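Local coordinates for protein phospholethanolamine N-methyltransferase 2 (Haemonchus contortus, PDB 4KRI) that probably transfers methyl groups from S-adenosylmethionine to phosphomonomethylethanolamine and its dimethylated product on the nematode route to phosphocholine, at residues A[217-228]-A[285-294]; A[278-286]-A[307-315]. All coordinates share one frame; numbering follows the deposited sequence.

Contact 1. Residues A[217-228]-A[285-294]; sequences FGPMKTGQRMLD and FEPNSFDYVF
The hydroxyl of Y292 donates to Q224 OE1, OH to OE1 2.6 Å, and the ring behind it is gripped from several directions. M220 lays its sulfur over one ring face, SD 4.0 Å from the Y292 centroid and only 9° off the normal, a Met-aromatic contact. The same ring turns its edge toward the face of F217, a T-shaped pair with centroids 5.0 Å apart. F217 also meets F294 obliquely through CE2, which makes a three-ring cluster; L323 of strand 320-329 and helix 206-215 pack around it.

The side chains hang on two parallel strands, 225-228 and 292-294, neighbours in the Rossmann-like sheet of a class I methyltransferase. L227 holds them in register, its N donating to Y292 O and its O accepting from F294 N. M226, Y292, D228 and F294 project from one side, L227 and V293 from the other. On that second side L227 CB sits 3.6 Å from the F290 centroid, squarely over the face, while the R225 guanidinium lies off-centre over the opposite face as a cation-pi partner. Beyond CB, the chi2 of L227 (67°) turns CD2 over the F285 ring, 3.9 Å from its centroid.

Further out, R225 NE is taken by Q247 OE1, which helps place the guanidinium; its NH1 makes a weak bond to S289 O. D291 OD2 receives R225 N through its anti lone pair, nearly straight at 174°, while OD1 pairs with K317. Q224 closes a type II beta turn that starts at K221, whose N donates to Q224 OE1, 2.8 Å, from the amide face opposite the Y292 hydroxyl.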
loop_
_atom_site.group_PDB
_atom_site.type_symbol
_atom_site.label_atom_id
_atom_site.label_comp_id
_atom_site.label_asym_id
_atom_site.label_seq_id
_atom_site.Cartn_x
_atom_site.Cartn_y
_atom_site.Cartn_z
ATOM N N PHE A 217 2.178 -14.356 17.667
ATOM C CA PHE A 217 0.735 -14.099 17.685
ATOM C C PHE A 217 0.060 -15.123 18.584
ATOM O O PHE A 217 -1.039 -14.885 19.093
ATOM C CB PHE A 217 0.127 -14.238 16.289
ATOM C CG PHE A 217 0.016 -12.944 15.519
ATOM C CD1 PHE A 217 -0.911 -11.977 15.880
ATOM C CD2 PHE A 217 0.808 -12.717 14.406
ATOM C CE1 PHE A 217 -1.030 -10.790 15.156
ATOM C CE2 PHE A 217 0.692 -11.542 13.672
ATOM C CZ PHE A 217 -0.239 -10.577 14.041
ATOM N N GLY A 218 0.721 -16.265 18.765
ATOM C CA GLY A 218 0.107 -17.409 19.415
ATOM C C GLY A 218 -0.617 -18.255 18.385
ATOM O O GLY A 218 -0.342 -18.144 17.189
ATOM N N PRO A 219 -1.550 -19.105 18.833
ATOM C CA PRO A 219 -2.270 -19.998 17.917
ATOM C C PRO A 219 -3.044 -19.224 16.854
ATOM O O PRO A 219 -3.815 -18.317 17.185
ATOM C CB PRO A 219 -3.251 -20.734 18.839
ATOM C CG PRO A 219 -2.638 -20.647 20.201
ATOM C CD PRO A 219 -1.948 -19.310 20.239
ATOM N N MET A 220 -2.805 -19.561 15.591
ATOM C CA MET A 220 -3.577 -19.017 14.477
ATOM C C MET A 220 -4.177 -20.179 13.704
ATOM O O MET A 220 -3.607 -21.275 13.680
ATOM C CB MET A 220 -2.686 -18.146 13.588
ATOM C CG MET A 220 -2.130 -16.926 14.335
ATOM S SD MET A 220 -1.311 -15.736 13.248
ATOM C CE MET A 220 0.020 -16.767 12.688
ATOM N N LYS A 221 -5.334 -19.957 13.087
ATOM C CA LYS A 221 -6.023 -21.038 12.392
ATOM C C LYS A 221 -6.206 -20.753 10.915
ATOM O O LYS A 221 -6.314 -19.598 10.506
ATOM C CB LYS A 221 -7.374 -21.329 13.053
ATOM C CG LYS A 221 -7.233 -21.830 14.491
ATOM C CD LYS A 221 -8.573 -22.201 15.107
ATOM C CE LYS A 221 -9.280 -23.266 14.289
ATOM N NZ LYS A 221 -10.320 -23.973 15.096
ATOM N N THR A 222 -6.231 -21.818 10.121
ATOM C CA THR A 222 -6.467 -21.711 8.694
ATOM C C THR A 222 -7.716 -20.889 8.411
ATOM O O THR A 222 -8.769 -21.110 9.019
ATOM C CB THR A 222 -6.651 -23.105 8.071
ATOM O OG1 THR A 222 -5.484 -23.888 8.350
ATOM C CG2 THR A 222 -6.848 -22.998 6.572
ATOM N N GLY A 223 -7.598 -19.925 7.507
ATOM C CA GLY A 223 -8.770 -19.198 7.060
ATOM C C GLY A 223 -9.030 -17.917 7.833
ATOM O O GLY A 223 -9.869 -17.106 7.412
ATOM N N GLN A 224 -8.352 -17.727 8.962
ATOM C CA GLN A 224 -8.474 -16.449 9.662
ATOM C C GLN A 224 -7.937 -15.308 8.800
ATOM O O GLN A 224 -7.120 -15.526 7.899
ATOM C CB GLN A 224 -7.814 -16.487 11.049
ATOM C CG GLN A 224 -8.593 -17.390 12.023
ATOM C CD GLN A 224 -7.978 -17.443 13.401
ATOM O OE1 GLN A 224 -6.765 -17.618 13.550
ATOM N NE2 GLN A 224 -8.814 -17.276 14.430
ATOM N N ARG A 225 -8.429 -14.096 9.047
ATOM C CA ARG A 225 -8.116 -12.975 8.167
ATOM C C ARG A 225 -7.082 -12.054 8.772
ATOM O O ARG A 225 -7.237 -11.595 9.910
ATOM C CB ARG A 225 -9.394 -12.185 7.864
ATOM C CG ARG A 225 -10.479 -13.048 7.199
ATOM C CD ARG A 225 -11.608 -12.217 6.587
ATOM N NE ARG A 225 -11.098 -11.245 5.623
ATOM C CZ ARG A 225 -11.106 -9.928 5.814
ATOM N NH1 ARG A 225 -11.618 -9.415 6.925
ATOM N NH2 ARG A 225 -10.614 -9.118 4.885
ATOM N N MET A 226 -6.033 -11.766 8.008
ATOM C CA MET A 226 -4.970 -10.895 8.482
ATOM C C MET A 226 -4.800 -9.681 7.577
ATOM O O MET A 226 -4.808 -9.807 6.350
ATOM C CB MET A 226 -3.642 -11.674 8.569
ATOM C CG MET A 226 -2.409 -10.790 8.801
ATOM S SD MET A 226 -0.881 -11.788 8.886
ATOM C CE MET A 226 -1.027 -12.434 10.547
ATOM N N LEU A 227 -4.652 -8.509 8.196
ATOM C CA LEU A 227 -4.283 -7.296 7.476
ATOM C C LEU A 227 -2.808 -7.056 7.697
ATOM O O LEU A 227 -2.360 -6.965 8.851
ATOM C CB LEU A 227 -5.065 -6.088 8.025
ATOM C CG LEU A 227 -4.661 -4.736 7.420
ATOM C CD1 LEU A 227 -5.053 -4.674 5.933
ATOM C CD2 LEU A 227 -5.319 -3.596 8.199
ATOM N N ASP A 228 -2.042 -6.941 6.610
ATOM C CA ASP A 228 -0.607 -6.638 6.738
ATOM C C ASP A 228 -0.386 -5.204 6.308
ATOM O O ASP A 228 -0.619 -4.861 5.157
ATOM C CB ASP A 228 0.213 -7.597 5.852
ATOM C CG ASP A 228 1.725 -7.433 6.030
ATOM O OD1 ASP A 228 2.219 -6.278 6.097
ATOM O OD2 ASP A 228 2.441 -8.466 6.103
ATOM N N PHE A 285 -10.888 0.719 5.921
ATOM C CA PHE A 285 -10.960 -0.729 6.140
ATOM C C PHE A 285 -12.326 -1.118 6.681
ATOM O O PHE A 285 -13.003 -0.307 7.315
ATOM C CB PHE A 285 -9.867 -1.183 7.112
ATOM C CG PHE A 285 -8.486 -1.060 6.552
ATOM C CD1 PHE A 285 -8.108 -1.842 5.467
ATOM C CD2 PHE A 285 -7.577 -0.162 7.081
ATOM C CE1 PHE A 285 -6.840 -1.732 4.931
ATOM C CE2 PHE A 285 -6.299 -0.048 6.548
ATOM C CZ PHE A 285 -5.937 -0.832 5.466
ATOM N N GLU A 286 -12.733 -2.356 6.427
ATOM C CA GLU A 286 -14.007 -2.832 6.942
ATOM C C GLU A 286 -13.866 -2.963 8.450
ATOM O O GLU A 286 -12.925 -3.587 8.931
ATOM C CB GLU A 286 -14.354 -4.189 6.351
ATOM C CG GLU A 286 -15.819 -4.505 6.443
ATOM C CD GLU A 286 -16.662 -3.520 5.657
ATOM O OE1 GLU A 286 -16.204 -3.055 4.588
ATOM O OE2 GLU A 286 -17.784 -3.212 6.112
ATOM N N PRO A 287 -14.802 -2.382 9.204
ATOM C CA PRO A 287 -14.633 -2.485 10.657
ATOM C C PRO A 287 -14.935 -3.886 11.170
ATOM O O PRO A 287 -15.768 -4.603 10.572
ATOM C CB PRO A 287 -15.692 -1.517 11.211
ATOM C CG PRO A 287 -16.302 -0.823 10.011
ATOM C CD PRO A 287 -16.038 -1.677 8.825
ATOM N N ASN A 288 -14.273 -4.257 12.267
ATOM C CA ASN A 288 -14.547 -5.505 12.973
ATOM C C ASN A 288 -14.421 -6.706 12.067
ATOM O O ASN A 288 -15.202 -7.641 12.165
ATOM C CB ASN A 288 -15.953 -5.487 13.577
ATOM C CG ASN A 288 -16.133 -4.374 14.588
ATOM O OD1 ASN A 288 -15.340 -4.235 15.524
ATOM N ND2 ASN A 288 -17.166 -3.561 14.393
ATOM N N SER A 289 -13.424 -6.692 11.199
ATOM C CA SER A 289 -13.376 -7.698 10.145
ATOM C C SER A 289 -12.114 -8.549 10.158
ATOM O O SER A 289 -12.117 -9.659 9.609
ATOM C CB SER A 289 -13.582 -7.055 8.773
ATOM O OG SER A 289 -12.457 -6.298 8.399
ATOM N N PHE A 290 -11.044 -8.055 10.782
ATOM C CA PHE A 290 -9.782 -8.800 10.793
ATOM C C PHE A 290 -9.518 -9.543 12.091
ATOM O O PHE A 290 -9.677 -8.995 13.181
ATOM C CB PHE A 290 -8.586 -7.876 10.470
ATOM C CG PHE A 290 -8.580 -7.399 9.041
ATOM C CD1 PHE A 290 -8.130 -8.229 8.028
ATOM C CD2 PHE A 290 -9.045 -6.136 8.708
ATOM C CE1 PHE A 290 -8.133 -7.801 6.708
ATOM C CE2 PHE A 290 -9.050 -5.709 7.382
ATOM C CZ PHE A 290 -8.594 -6.541 6.392
ATOM N N ASP A 291 -9.068 -10.793 11.970
ATOM C CA ASP A 291 -8.589 -11.529 13.138
ATOM C C ASP A 291 -7.244 -11.008 13.649
ATOM O O ASP A 291 -6.986 -11.029 14.851
ATOM C CB ASP A 291 -8.476 -13.022 12.816
ATOM C CG ASP A 291 -9.812 -13.640 12.508
ATOM O OD1 ASP A 291 -10.592 -13.860 13.470
ATOM O OD2 ASP A 291 -10.096 -13.890 11.310
ATOM N N TYR A 292 -6.391 -10.552 12.729
ATOM C CA TYR A 292 -5.040 -10.111 13.049
ATOM C C TYR A 292 -4.687 -8.903 12.229
ATOM O O TYR A 292 -5.092 -8.783 11.078
ATOM C CB TYR A 292 -4.006 -11.214 12.716
ATOM C CG TYR A 292 -4.347 -12.518 13.366
ATOM C CD1 TYR A 292 -4.127 -12.708 14.727
ATOM C CD2 TYR A 292 -4.904 -13.556 12.632
ATOM C CE1 TYR A 292 -4.458 -13.904 15.338
ATOM C CE2 TYR A 292 -5.243 -14.758 13.236
ATOM C CZ TYR A 292 -5.014 -14.921 14.586
ATOM O OH TYR A 292 -5.353 -16.110 15.192
ATOM N N VAL A 293 -3.917 -8.007 12.825
ATOM C CA VAL A 293 -3.282 -6.947 12.075
ATOM C C VAL A 293 -1.803 -7.072 12.380
ATOM O O VAL A 293 -1.392 -7.135 13.543
ATOM C CB VAL A 293 -3.801 -5.559 12.501
ATOM C CG1 VAL A 293 -2.938 -4.462 11.886
ATOM C CG2 VAL A 293 -5.253 -5.386 12.059
ATOM N N PHE A 294 -1.006 -7.149 11.331
ATOM C CA PHE A 294 0.422 -7.382 11.465
ATOM C C PHE A 294 1.140 -6.250 10.769
ATOM O O PHE A 294 0.769 -5.876 9.659
ATOM C CB PHE A 294 0.756 -8.702 10.758
ATOM C CG PHE A 294 2.214 -9.088 10.831
ATOM C CD1 PHE A 294 2.839 -9.271 12.054
ATOM C CD2 PHE A 294 2.946 -9.308 9.670
ATOM C CE1 PHE A 294 4.178 -9.648 12.123
ATOM C CE2 PHE A 294 4.290 -9.684 9.727
ATOM C CZ PHE A 294 4.902 -9.865 10.955
HETATM O O HOH W 1 -11.706 -16.977 14.031
#

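Contact 2. Residues A[278-286]-A[307-315]; sequences CDACEYEFE and KLFSRIYRA. With SAH (S-adenosyl-L-homocysteine), chain D.
The loop 278-286 runs along one flank of helix 307-315, approaching it at two places, with CA atoms 5.3 Å apart at C281 and L308 and 5.9 Å apart at E286 and A315. Two arginines, close to one turn apart on the helix, reach for loop carbonyls. The R311 chain bends at chi2 (-137°, away from the usual values), turning NE to C281 O; the modelled 2.4 Å between R311 NE and C281 O is implausibly short for a hydrogen bond, so the contact stands but its length is doubtful. K307 CD packs against the same oxygen. R314, extended from CG to NE, puts NH1 2.7 Å from F285 O, the donor tilted 23° from the carbonyl plane. Its NH2 is 3.7 Å from E284 OE2, a long ion pair in which the carboxylate oxygen stands well out of the guanidinium plane, so charge alone acts there.

An apolar contact accompanies each approach: C281 SG touches L308 CD1, and F285 CB meets A315 CB at 4.0 Å.

Toward its N-terminal end, just ahead of C281, the loop reads the adenine of S-adenosylhomocysteine, as in other Rossmann-like methyltransferases. A280 N donates to adenine N1 at 3.1 Å, almost straight at 177°. Adenine N6 donates to D279 OD1, which also accepts from C281 N, closing an Asx turn.

The two ring-edge bonds match the donor and acceptor pattern of adenine, while the Asx turn steadies the carboxylate. With R311 at C281 O, the residue that closes this turn, and R314 at F285 O, the arginines probably tie the adenine-binding loop to the helix through main-chain oxygens.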
loop_
_atom_site.group_PDB
_atom_site.type_symbol
_atom_site.label_atom_id
_atom_site.label_comp_id
_atom_site.label_asym_id
_atom_site.label_seq_id
_atom_site.Cartn_x
_atom_site.Cartn_y
_atom_site.Cartn_z
ATOM N N CYS A 278 -2.379 1.875 -0.814
ATOM C CA CYS A 278 -3.089 2.915 -0.058
ATOM C C CYS A 278 -2.287 3.290 1.154
ATOM O O CYS A 278 -1.337 2.605 1.510
ATOM C CB CYS A 278 -4.480 2.449 0.376
ATOM S SG CYS A 278 -4.487 0.970 1.461
ATOM N N ASP A 279 -2.666 4.404 1.766
ATOM C CA ASP A 279 -2.037 4.877 2.991
ATOM C C ASP A 279 -2.868 4.304 4.135
ATOM O O ASP A 279 -4.054 4.596 4.260
ATOM C CB ASP A 279 -2.053 6.409 3.014
ATOM C CG ASP A 279 -1.335 6.989 4.220
ATOM O OD1 ASP A 279 -1.264 6.315 5.271
ATOM O OD2 ASP A 279 -0.850 8.139 4.121
ATOM N N ALA A 280 -2.247 3.463 4.955
ATOM C CA ALA A 280 -2.974 2.731 5.992
ATOM C C ALA A 280 -3.570 3.651 7.064
ATOM O O ALA A 280 -4.450 3.244 7.822
ATOM C CB ALA A 280 -2.072 1.672 6.624
ATOM N N CYS A 281 -3.110 4.894 7.101
ATOM C CA CYS A 281 -3.680 5.893 8.002
ATOM C C CYS A 281 -4.957 6.534 7.486
ATOM O O CYS A 281 -5.678 7.187 8.247
ATOM C CB CYS A 281 -2.666 6.992 8.240
ATOM S SG CYS A 281 -1.408 6.455 9.355
ATOM N N GLU A 282 -5.230 6.366 6.197
ATOM C CA GLU A 282 -6.363 7.035 5.558
ATOM C C GLU A 282 -7.442 6.071 5.092
ATOM O O GLU A 282 -8.635 6.372 5.157
ATOM C CB GLU A 282 -5.888 7.837 4.341
ATOM C CG GLU A 282 -4.909 8.959 4.639
ATOM C CD GLU A 282 -4.446 9.668 3.371
ATOM O OE1 GLU A 282 -3.226 9.666 3.095
ATOM O OE2 GLU A 282 -5.304 10.225 2.647
ATOM N N TYR A 283 -7.018 4.913 4.608
ATOM C CA TYR A 283 -7.897 4.016 3.883
ATOM C C TYR A 283 -9.040 3.457 4.724
ATOM O O TYR A 283 -8.886 3.205 5.919
ATOM C CB TYR A 283 -7.088 2.875 3.282
ATOM C CG TYR A 283 -7.876 1.995 2.359
ATOM C CD1 TYR A 283 -8.050 2.342 1.028
ATOM C CD2 TYR A 283 -8.448 0.810 2.809
ATOM C CE1 TYR A 283 -8.763 1.532 0.166
ATOM C CE2 TYR A 283 -9.170 -0.007 1.955
ATOM C CZ TYR A 283 -9.323 0.361 0.631
ATOM O OH TYR A 283 -10.034 -0.440 -0.236
ATOM N N GLU A 284 -10.183 3.262 4.075
ATOM C CA GLU A 284 -11.388 2.801 4.751
ATOM C C GLU A 284 -11.418 1.275 4.834
ATOM O O GLU A 284 -11.910 0.612 3.918
ATOM C CB GLU A 284 -12.622 3.313 4.001
ATOM C CG GLU A 284 -13.924 3.242 4.790
ATOM C CD GLU A 284 -14.095 4.412 5.744
ATOM O OE1 GLU A 284 -13.120 5.168 5.954
ATOM O OE2 GLU A 284 -15.212 4.585 6.276
ATOM N N PHE A 285 -10.888 0.719 5.921
ATOM C CA PHE A 285 -10.960 -0.729 6.140
ATOM C C PHE A 285 -12.326 -1.118 6.681
ATOM O O PHE A 285 -13.003 -0.307 7.315
ATOM C CB PHE A 285 -9.867 -1.183 7.112
ATOM C CG PHE A 285 -8.486 -1.060 6.552
ATOM C CD1 PHE A 285 -8.108 -1.842 5.467
ATOM C CD2 PHE A 285 -7.577 -0.162 7.081
ATOM C CE1 PHE A 285 -6.840 -1.732 4.931
ATOM C CE2 PHE A 285 -6.299 -0.048 6.548
ATOM C CZ PHE A 285 -5.937 -0.832 5.466
ATOM N N GLU A 286 -12.733 -2.356 6.427
ATOM C CA GLU A 286 -14.007 -2.832 6.942
ATOM C C GLU A 286 -13.866 -2.963 8.450
ATOM O O GLU A 286 -12.925 -3.587 8.931
ATOM C CB GLU A 286 -14.354 -4.189 6.351
ATOM C CG GLU A 286 -15.819 -4.505 6.443
ATOM C CD GLU A 286 -16.662 -3.520 5.657
ATOM O OE1 GLU A 286 -16.204 -3.055 4.588
ATOM O OE2 GLU A 286 -17.784 -3.212 6.112
ATOM N N LYS A 307 -3.545 8.005 15.316
ATOM C CA LYS A 307 -4.524 7.767 14.264
ATOM C C LYS A 307 -4.396 6.338 13.758
ATOM O O LYS A 307 -5.397 5.660 13.573
ATOM C CB LYS A 307 -4.356 8.763 13.106
ATOM C CG LYS A 307 -5.319 8.502 11.944
ATOM C CD LYS A 307 -5.055 9.401 10.747
ATOM C CE LYS A 307 -5.640 10.789 10.942
ATOM N NZ LYS A 307 -5.772 11.522 9.642
ATOM N N LEU A 308 -3.164 5.891 13.539
ATOM C CA LEU A 308 -2.927 4.538 13.041
ATOM C C LEU A 308 -3.488 3.505 13.995
ATOM O O LEU A 308 -4.171 2.570 13.573
ATOM C CB LEU A 308 -1.434 4.282 12.856
ATOM C CG LEU A 308 -1.109 2.873 12.360
ATOM C CD1 LEU A 308 -1.576 2.670 10.931
ATOM C CD2 LEU A 308 0.381 2.641 12.476
ATOM N N PHE A 309 -3.199 3.673 15.283
ATOM C CA PHE A 309 -3.684 2.712 16.274
ATOM C C PHE A 309 -5.204 2.686 16.378
ATOM O O PHE A 309 -5.787 1.616 16.562
ATOM C CB PHE A 309 -3.035 2.938 17.655
ATOM C CG PHE A 309 -1.662 2.309 17.805
ATOM C CD1 PHE A 309 -0.829 2.131 16.707
ATOM C CD2 PHE A 309 -1.217 1.885 19.048
ATOM C CE1 PHE A 309 0.436 1.559 16.849
ATOM C CE2 PHE A 309 0.045 1.314 19.199
ATOM C CZ PHE A 309 0.867 1.141 18.095
ATOM N N SER A 310 -5.859 3.843 16.250
ATOM C CA SER A 310 -7.329 3.871 16.278
ATOM C C SER A 310 -7.917 3.181 15.047
ATOM O O SER A 310 -8.942 2.499 15.135
ATOM C CB SER A 310 -7.860 5.301 16.374
ATOM O OG SER A 310 -7.712 5.966 15.134
ATOM N N ARG A 311 -7.257 3.349 13.899
ATOM C CA ARG A 311 -7.691 2.671 12.679
ATOM C C ARG A 311 -7.515 1.151 12.765
ATOM O O ARG A 311 -8.373 0.382 12.307
ATOM C CB ARG A 311 -6.920 3.203 11.472
ATOM C CG ARG A 311 -7.184 4.654 11.144
ATOM C CD ARG A 311 -7.333 4.792 9.635
ATOM N NE ARG A 311 -7.632 6.152 9.195
ATOM C CZ ARG A 311 -8.716 6.834 9.549
ATOM N NH1 ARG A 311 -9.605 6.297 10.375
ATOM N NH2 ARG A 311 -8.907 8.064 9.086
ATOM N N ILE A 312 -6.409 0.719 13.351
ATOM C CA ILE A 312 -6.173 -0.699 13.592
ATOM C C ILE A 312 -7.218 -1.267 14.546
ATOM O O ILE A 312 -7.791 -2.329 14.295
ATOM C CB ILE A 312 -4.752 -0.931 14.162
ATOM C CG1 ILE A 312 -3.704 -0.698 13.080
ATOM C CG2 ILE A 312 -4.624 -2.318 14.779
ATOM C CD1 ILE A 312 -2.281 -0.694 13.605
ATOM N N TYR A 313 -7.462 -0.565 15.652
ATOM C CA TYR A 313 -8.483 -0.984 16.602
ATOM C C TYR A 313 -9.838 -1.149 15.916
ATOM O O TYR A 313 -10.553 -2.131 16.148
ATOM C CB TYR A 313 -8.567 0.048 17.733
ATOM C CG TYR A 313 -9.468 -0.343 18.873
ATOM C CD1 TYR A 313 -8.949 -0.935 20.012
ATOM C CD2 TYR A 313 -10.836 -0.108 18.820
ATOM C CE1 TYR A 313 -9.778 -1.285 21.077
ATOM C CE2 TYR A 313 -11.667 -0.459 19.875
ATOM C CZ TYR A 313 -11.126 -1.049 20.998
ATOM O OH TYR A 313 -11.943 -1.402 22.053
ATOM N N ARG A 314 -10.190 -0.190 15.065
ATOM C CA ARG A 314 -11.475 -0.217 14.363
ATOM C C ARG A 314 -11.590 -1.446 13.444
ATOM O O ARG A 314 -12.645 -2.100 13.393
ATOM C CB ARG A 314 -11.624 1.061 13.528
ATOM C CG ARG A 314 -12.848 1.104 12.632
ATOM C CD ARG A 314 -12.925 2.440 11.896
ATOM N NE ARG A 314 -14.112 2.537 11.049
ATOM C CZ ARG A 314 -14.166 2.084 9.800
ATOM N NH1 ARG A 314 -13.096 1.503 9.262
ATOM N NH2 ARG A 314 -15.281 2.206 9.089
ATOM N N ALA A 315 -10.499 -1.768 12.756
ATOM C CA ALA A 315 -10.519 -2.834 11.751
ATOM C C ALA A 315 -10.512 -4.237 12.358
ATOM O O ALA A 315 -10.958 -5.190 11.723
ATOM C CB ALA A 315 -9.349 -2.671 10.788
HETATM N N SAH D . 6.634 -5.673 5.905
HETATM C CA SAH D . 7.556 -5.868 4.756
HETATM C CB SAH D . 8.035 -4.467 4.207
HETATM C CG SAH D . 8.934 -3.626 5.107
HETATM S SD SAH D . 9.359 -2.021 4.360
HETATM C C SAH D . 8.653 -6.800 5.091
HETATM O O SAH D . 8.670 -7.368 6.174
HETATM O OXT SAH D . 9.405 -7.172 4.205
HETATM C "C5'" SAH D . 8.164 -0.806 4.948
HETATM C "C4'" SAH D . 7.037 -0.600 4.103
HETATM O "O4'" SAH D . 6.074 0.225 4.810
HETATM C "C3'" SAH D . 7.417 0.184 2.905
HETATM O "O3'" SAH D . 7.128 -0.583 1.757
HETATM C "C2'" SAH D . 6.588 1.389 2.939
HETATM O "O2'" SAH D . 6.155 1.792 1.660
HETATM C "C1'" SAH D . 5.454 0.979 3.819
HETATM N N9 SAH D . 4.691 2.148 4.382
HETATM C C8 SAH D . 5.196 3.192 5.078
HETATM N N7 SAH D . 4.178 3.972 5.456
HETATM C C5 SAH D . 3.026 3.420 5.023
HETATM C C6 SAH D . 1.681 3.798 5.130
HETATM N N6 SAH D . 1.308 4.953 5.781
HETATM N N1 SAH D . 0.753 2.996 4.565
HETATM C C2 SAH D . 1.094 1.871 3.926
HETATM N N3 SAH D . 2.375 1.477 3.813
HETATM C C4 SAH D . 3.355 2.237 4.337
#

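From the N terminus the chain first meets 217-228, which enters the sheet at strand 225-229, then passes through two helices and two strands to the adenine loop 278-286. That loop leads directly into 285-294, whose pairing with 217-228 closes contact 1. The chain continues to helix 305-315, which turns back on the loop and closes contact 2. The two closures cross, since their segments alternate, and F285 and E286 belong to both. They also touch: S289 N approaches A315 O at 2.9 Å, probably a hydrogen bond, and V293 packs on I312. Together they join sheet, helix and cofactor loop.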